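Local coordinates for protein 432aa long hypothetical deoxyribodipyrimidine photolyase (Sulfolobus tokodaii, PDB 2E0I) that probably repairs ultraviolet-induced pyrimidine dimers in DNA, using light energy and bound FAD, with a second FAD proposed as a light-harvesting cofactor, at residues A[13-18]-A[226-231]; A[71-76]-A[166-171]. All blocks are in the same frame, centred on the assembly; numbering follows the deposited sequence.

Overall arrangement
The two contacts join different parts of the photolyase fold, with centres 24 Å apart and nearest atoms about 8 Å apart. Interaction 1 is mostly buried, lies nearer the chain centre and ties the turn before helix 17-25 to the start of helix 227-233, linking the parallel-sheet part to the helical part. Interaction 2 is only partly buried, lies about 26 Å from the chain centre and lays a loop across outer strand 73-76. Their chemistry differs accordingly: a carboxylate held by a hydroxyl and a guanidinium in the first, backbone bonds, an arginine and apolar packing in the second. Along the chain, interaction 2 falls inside the long loop that interaction 1 closes.

Interaction 1: residues A[13-18]-A[226-231]; sequences LEDNTG and SMREAY
The Arg228 guanidinium has Thr17 OG1 over one face, 3.5 Å from Arg228 NH2. At its edge and in its plane lies Asp15 O, which takes a weak hydrogen bond of 3.2 Å from Arg228 NH2. The Asp15 carboxylate comes in obliquely, its plane turned 71° from that of the guanidinium, so the pair is not a flat bidentate one. Asp15 OD2 sits between two guanidinium nitrogens, in a salt bridge with Arg228 NE at 2.8 Å, whose N-H...O angle of 128° makes it weak as a hydrogen bond, and in another weak bond from Arg228 NH2. Turning CG anti to the Asp15 backbone N (chi1 -168°) carries this oxygen to the start of helix 227-233, where Ser226 OG donates to the anti lone pair of Asp15 OD2 across 2.6 Å. Ser226 is itself the N-cap, and forms a capping box: Glu229 N gives to Ser226 OG (2.9 Å), and Ser226 N returns a nearly straight bond of 3.1 Å to Glu229 OE1. Outside the segments, Asp126 takes Arg228 NH2 in a salt bridge and also bonds Thr17 OG1, Arg189 pairs with Glu229 OE2, and Glu156 N binds Asp15 OD1. The buried carboxylate of Asp15 thus has donors at both oxygens, and the arginine and the N-terminal helix end would probably stabilise its negative charge where the sheet and helical parts meet.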
# COMPACT_ATOMS: atom_id res chain seq x y z
N LEU A 13 19.17 -3.22 -3.03
CA LEU A 13 20.52 -2.71 -2.85
C LEU A 13 20.84 -1.63 -3.88
O LEU A 13 21.83 -0.93 -3.76
CB LEU A 13 21.54 -3.84 -2.97
CG LEU A 13 21.41 -5.01 -2.00
CD1 LEU A 13 22.64 -5.91 -2.17
CD2 LEU A 13 21.32 -4.51 -0.56
N GLU A 14 19.98 -1.51 -4.89
CA GLU A 14 20.14 -0.53 -5.96
C GLU A 14 19.36 0.74 -5.68
O GLU A 14 18.22 0.69 -5.24
CB GLU A 14 19.63 -1.11 -7.28
CG GLU A 14 20.46 -2.24 -7.87
CD GLU A 14 21.81 -1.78 -8.40
OE1 GLU A 14 21.93 -0.61 -8.83
OE2 GLU A 14 22.76 -2.60 -8.41
N ASP A 15 19.98 1.87 -5.95
CA ASP A 15 19.37 3.18 -5.73
C ASP A 15 18.65 3.29 -4.40
O ASP A 15 17.48 3.62 -4.32
CB ASP A 15 18.39 3.54 -6.88
CG ASP A 15 17.95 5.01 -6.83
OD1 ASP A 15 18.80 5.91 -6.62
OD2 ASP A 15 16.74 5.28 -7.02
N ASN A 16 19.39 3.00 -3.34
CA ASN A 16 18.84 3.11 -2.00
C ASN A 16 19.64 4.23 -1.36
O ASN A 16 20.80 4.05 -1.01
CB ASN A 16 19.04 1.80 -1.25
CG ASN A 16 18.42 1.83 0.13
OD1 ASN A 16 17.77 0.86 0.55
ND2 ASN A 16 18.61 2.93 0.85
N THR A 17 19.00 5.39 -1.24
CA THR A 17 19.63 6.59 -0.69
C THR A 17 20.43 6.38 0.59
O THR A 17 21.66 6.53 0.61
CB THR A 17 18.59 7.70 -0.44
OG1 THR A 17 17.77 7.85 -1.61
CG2 THR A 17 19.29 9.02 -0.15
N GLY A 18 19.74 6.04 1.67
CA GLY A 18 20.43 5.84 2.92
C GLY A 18 21.53 4.81 2.81
O GLY A 18 22.62 5.00 3.35
N SER A 226 13.14 1.36 -6.81
CA SER A 226 12.90 2.70 -6.30
C SER A 226 11.91 3.51 -7.12
O SER A 226 11.71 3.28 -8.31
CB SER A 226 14.20 3.48 -6.20
OG SER A 226 14.43 4.19 -7.39
N MET A 227 11.28 4.47 -6.45
CA MET A 227 10.29 5.37 -7.03
C MET A 227 10.92 6.07 -8.23
O MET A 227 10.27 6.31 -9.26
CB MET A 227 9.93 6.40 -5.96
CG MET A 227 8.55 6.98 -6.06
SD MET A 227 7.25 5.76 -5.88
CE MET A 227 5.91 6.73 -6.61
N ARG A 228 12.20 6.39 -8.08
CA ARG A 228 13.00 7.04 -9.10
C ARG A 228 13.25 6.13 -10.29
O ARG A 228 13.27 6.58 -11.44
CB ARG A 228 14.32 7.50 -8.48
CG ARG A 228 14.16 8.64 -7.48
CD ARG A 228 15.46 8.96 -6.80
NE ARG A 228 15.94 7.82 -6.02
CZ ARG A 228 15.41 7.43 -4.86
NH1 ARG A 228 14.38 8.10 -4.35
NH2 ARG A 228 15.90 6.37 -4.21
N GLU A 229 13.43 4.83 -10.03
CA GLU A 229 13.65 3.88 -11.11
C GLU A 229 12.37 3.71 -11.92
O GLU A 229 12.41 3.73 -13.15
CB GLU A 229 14.11 2.54 -10.55
CG GLU A 229 15.50 2.57 -9.94
CD GLU A 229 16.04 1.19 -9.54
OE1 GLU A 229 15.50 0.57 -8.58
OE2 GLU A 229 17.01 0.73 -10.19
N ALA A 230 11.25 3.54 -11.24
CA ALA A 230 9.97 3.36 -11.92
C ALA A 230 9.75 4.57 -12.80
O ALA A 230 9.31 4.46 -13.95
CB ALA A 230 8.84 3.26 -10.91
N TYR A 231 10.07 5.73 -12.24
CA TYR A 231 9.90 6.99 -12.94
C TYR A 231 10.70 7.09 -14.23
O TYR A 231 10.15 7.37 -15.27
CB TYR A 231 10.26 8.16 -12.03
CG TYR A 231 10.22 9.48 -12.75
CD1 TYR A 231 9.02 10.14 -13.00
CD2 TYR A 231 11.40 10.06 -13.22
CE1 TYR A 231 9.00 11.34 -13.70
CE2 TYR A 231 11.39 11.24 -13.93
CZ TYR A 231 10.19 11.88 -14.16
OH TYR A 231 10.22 13.07 -14.85

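Interaction 2: residues A[71-76]-A[166-171]; sequences RLNVFF and DSSMNV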
# COMPACT_ATOMS: atom_id res chain seq x y z
N ARG A 71 25.35 -11.04 4.22
CA ARG A 71 24.03 -11.65 4.36
C ARG A 71 23.22 -10.73 5.23
O ARG A 71 23.76 -9.89 5.94
CB ARG A 71 24.10 -13.04 5.02
CG ARG A 71 24.36 -13.02 6.52
CD ARG A 71 24.24 -14.42 7.13
NE ARG A 71 24.62 -14.45 8.55
CZ ARG A 71 23.89 -13.95 9.54
NH1 ARG A 71 22.73 -13.36 9.29
NH2 ARG A 71 24.31 -14.03 10.79
N LEU A 72 21.91 -10.90 5.17
CA LEU A 72 21.01 -10.09 5.95
C LEU A 72 21.12 -10.51 7.43
O LEU A 72 20.99 -11.69 7.76
CB LEU A 72 19.58 -10.27 5.44
CG LEU A 72 18.57 -9.30 6.03
CD1 LEU A 72 19.05 -7.87 5.77
CD2 LEU A 72 17.20 -9.55 5.41
N ASN A 73 21.37 -9.53 8.29
CA ASN A 73 21.49 -9.76 9.73
C ASN A 73 20.13 -9.45 10.36
O ASN A 73 19.73 -8.29 10.43
CB ASN A 73 22.55 -8.82 10.30
CG ASN A 73 23.95 -9.16 9.81
OD1 ASN A 73 24.61 -10.05 10.34
ND2 ASN A 73 24.39 -8.46 8.77
N VAL A 74 19.45 -10.50 10.82
CA VAL A 74 18.12 -10.33 11.40
C VAL A 74 18.06 -10.33 12.92
O VAL A 74 18.74 -11.11 13.58
CB VAL A 74 17.16 -11.41 10.87
CG1 VAL A 74 15.77 -11.20 11.44
CG2 VAL A 74 17.13 -11.38 9.35
N PHE A 75 17.23 -9.44 13.46
CA PHE A 75 17.03 -9.30 14.90
C PHE A 75 15.54 -9.28 15.17
O PHE A 75 14.75 -9.07 14.26
CB PHE A 75 17.65 -7.99 15.38
CG PHE A 75 19.14 -7.96 15.26
CD1 PHE A 75 19.94 -8.46 16.29
CD2 PHE A 75 19.76 -7.46 14.12
CE1 PHE A 75 21.33 -8.47 16.19
CE2 PHE A 75 21.15 -7.46 13.99
CZ PHE A 75 21.94 -7.96 15.03
N PHE A 76 15.15 -9.50 16.42
CA PHE A 76 13.74 -9.51 16.76
C PHE A 76 13.46 -8.62 17.95
O PHE A 76 14.25 -8.57 18.90
CB PHE A 76 13.27 -10.94 17.05
CG PHE A 76 11.81 -11.04 17.38
CD1 PHE A 76 10.85 -10.98 16.38
CD2 PHE A 76 11.40 -11.15 18.71
CE1 PHE A 76 9.49 -11.02 16.68
CE2 PHE A 76 10.05 -11.19 19.03
CZ PHE A 76 9.09 -11.13 18.01
N ASP A 166 28.10 -12.21 13.40
CA ASP A 166 27.88 -13.62 13.66
C ASP A 166 26.71 -13.90 14.60
O ASP A 166 25.95 -14.84 14.36
CB ASP A 166 29.15 -14.25 14.22
CG ASP A 166 30.20 -14.48 13.14
OD1 ASP A 166 31.26 -15.07 13.45
OD2 ASP A 166 29.96 -14.07 11.98
N SER A 167 26.55 -13.09 15.64
CA SER A 167 25.46 -13.29 16.59
C SER A 167 24.07 -13.34 15.93
O SER A 167 23.33 -14.32 16.11
CB SER A 167 25.48 -12.18 17.67
OG SER A 167 25.03 -10.92 17.18
N SER A 168 23.73 -12.31 15.15
CA SER A 168 22.43 -12.19 14.49
C SER A 168 21.88 -13.46 13.85
O SER A 168 22.63 -14.34 13.44
CB SER A 168 22.48 -11.11 13.42
OG SER A 168 23.16 -11.58 12.26
N MET A 169 20.56 -13.52 13.76
CA MET A 169 19.88 -14.64 13.13
C MET A 169 19.88 -14.33 11.64
O MET A 169 20.31 -13.24 11.23
CB MET A 169 18.42 -14.73 13.60
CG MET A 169 18.22 -14.89 15.08
SD MET A 169 16.48 -14.93 15.53
CE MET A 169 16.17 -13.16 15.91
N ASN A 170 19.40 -15.26 10.84
CA ASN A 170 19.33 -15.06 9.40
C ASN A 170 17.88 -15.16 8.93
O ASN A 170 17.01 -15.57 9.68
CB ASN A 170 20.22 -16.07 8.69
CG ASN A 170 20.06 -17.45 9.26
OD1 ASN A 170 18.97 -18.04 9.20
ND2 ASN A 170 21.14 -17.99 9.81
N VAL A 171 17.63 -14.78 7.68
CA VAL A 171 16.28 -14.80 7.13
C VAL A 171 15.44 -16.03 7.44
O VAL A 171 14.21 -15.93 7.48
CB VAL A 171 16.31 -14.59 5.63
CG1 VAL A 171 16.61 -13.15 5.34
CG2 VAL A 171 17.36 -15.48 5.01
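A single antiparallel beta bridge fastens loop 166-171 to strand 73-76, the outermost strand of the five-stranded parallel sheet in the Rossmann-like part of the photolyase. Val74 and Met169 form the hydrogen-bonded pair: Val74 N donates to Met169 O at 2.9 Å, and Met169 N returns a 3.0 Å bond to Val74 O. The loop then swings across the strand, the end-to-end directions differing by 80°, which fits one bridge rather than a sixth strand. With CG of Arg71 set between its backbone N and carbonyl carbon (chi1 75°) and the chain extended to NE, the guanidinium reaches two successive loop carbonyls: Arg71 NH1 bonds Met169 O at 3.1 Å and NH2 bonds Ser168 O at 3.2 Å. Met169 O is gripped twice, since Arg71 NH1 and Val74 N approach it from opposite faces of its plane. An alanine in place of Arg71 would probably leave Ser168 O without this donor and Met169 O held by Val74 N alone within the contact, fixing the loop beside the bridge less firmly. Asn73 OD1 lies over one guanidinium face, offset toward the rim; it accepts from Thr165 N, and Ser168 OG, 2.9 Å from Asn73 OD1, also has Thr165 O within reach. Just before the strand, Leu72 CD2 packs against Val171 CG1 at 3.6 Å; farther along, Ser168 CB meets the Phe75 ring at CZ. At the other end, where the Phe76 side chain lies about 7 Å from a bound FAD, Met169 bends at its thioether to set CE 3.8 Å from Phe76 CB.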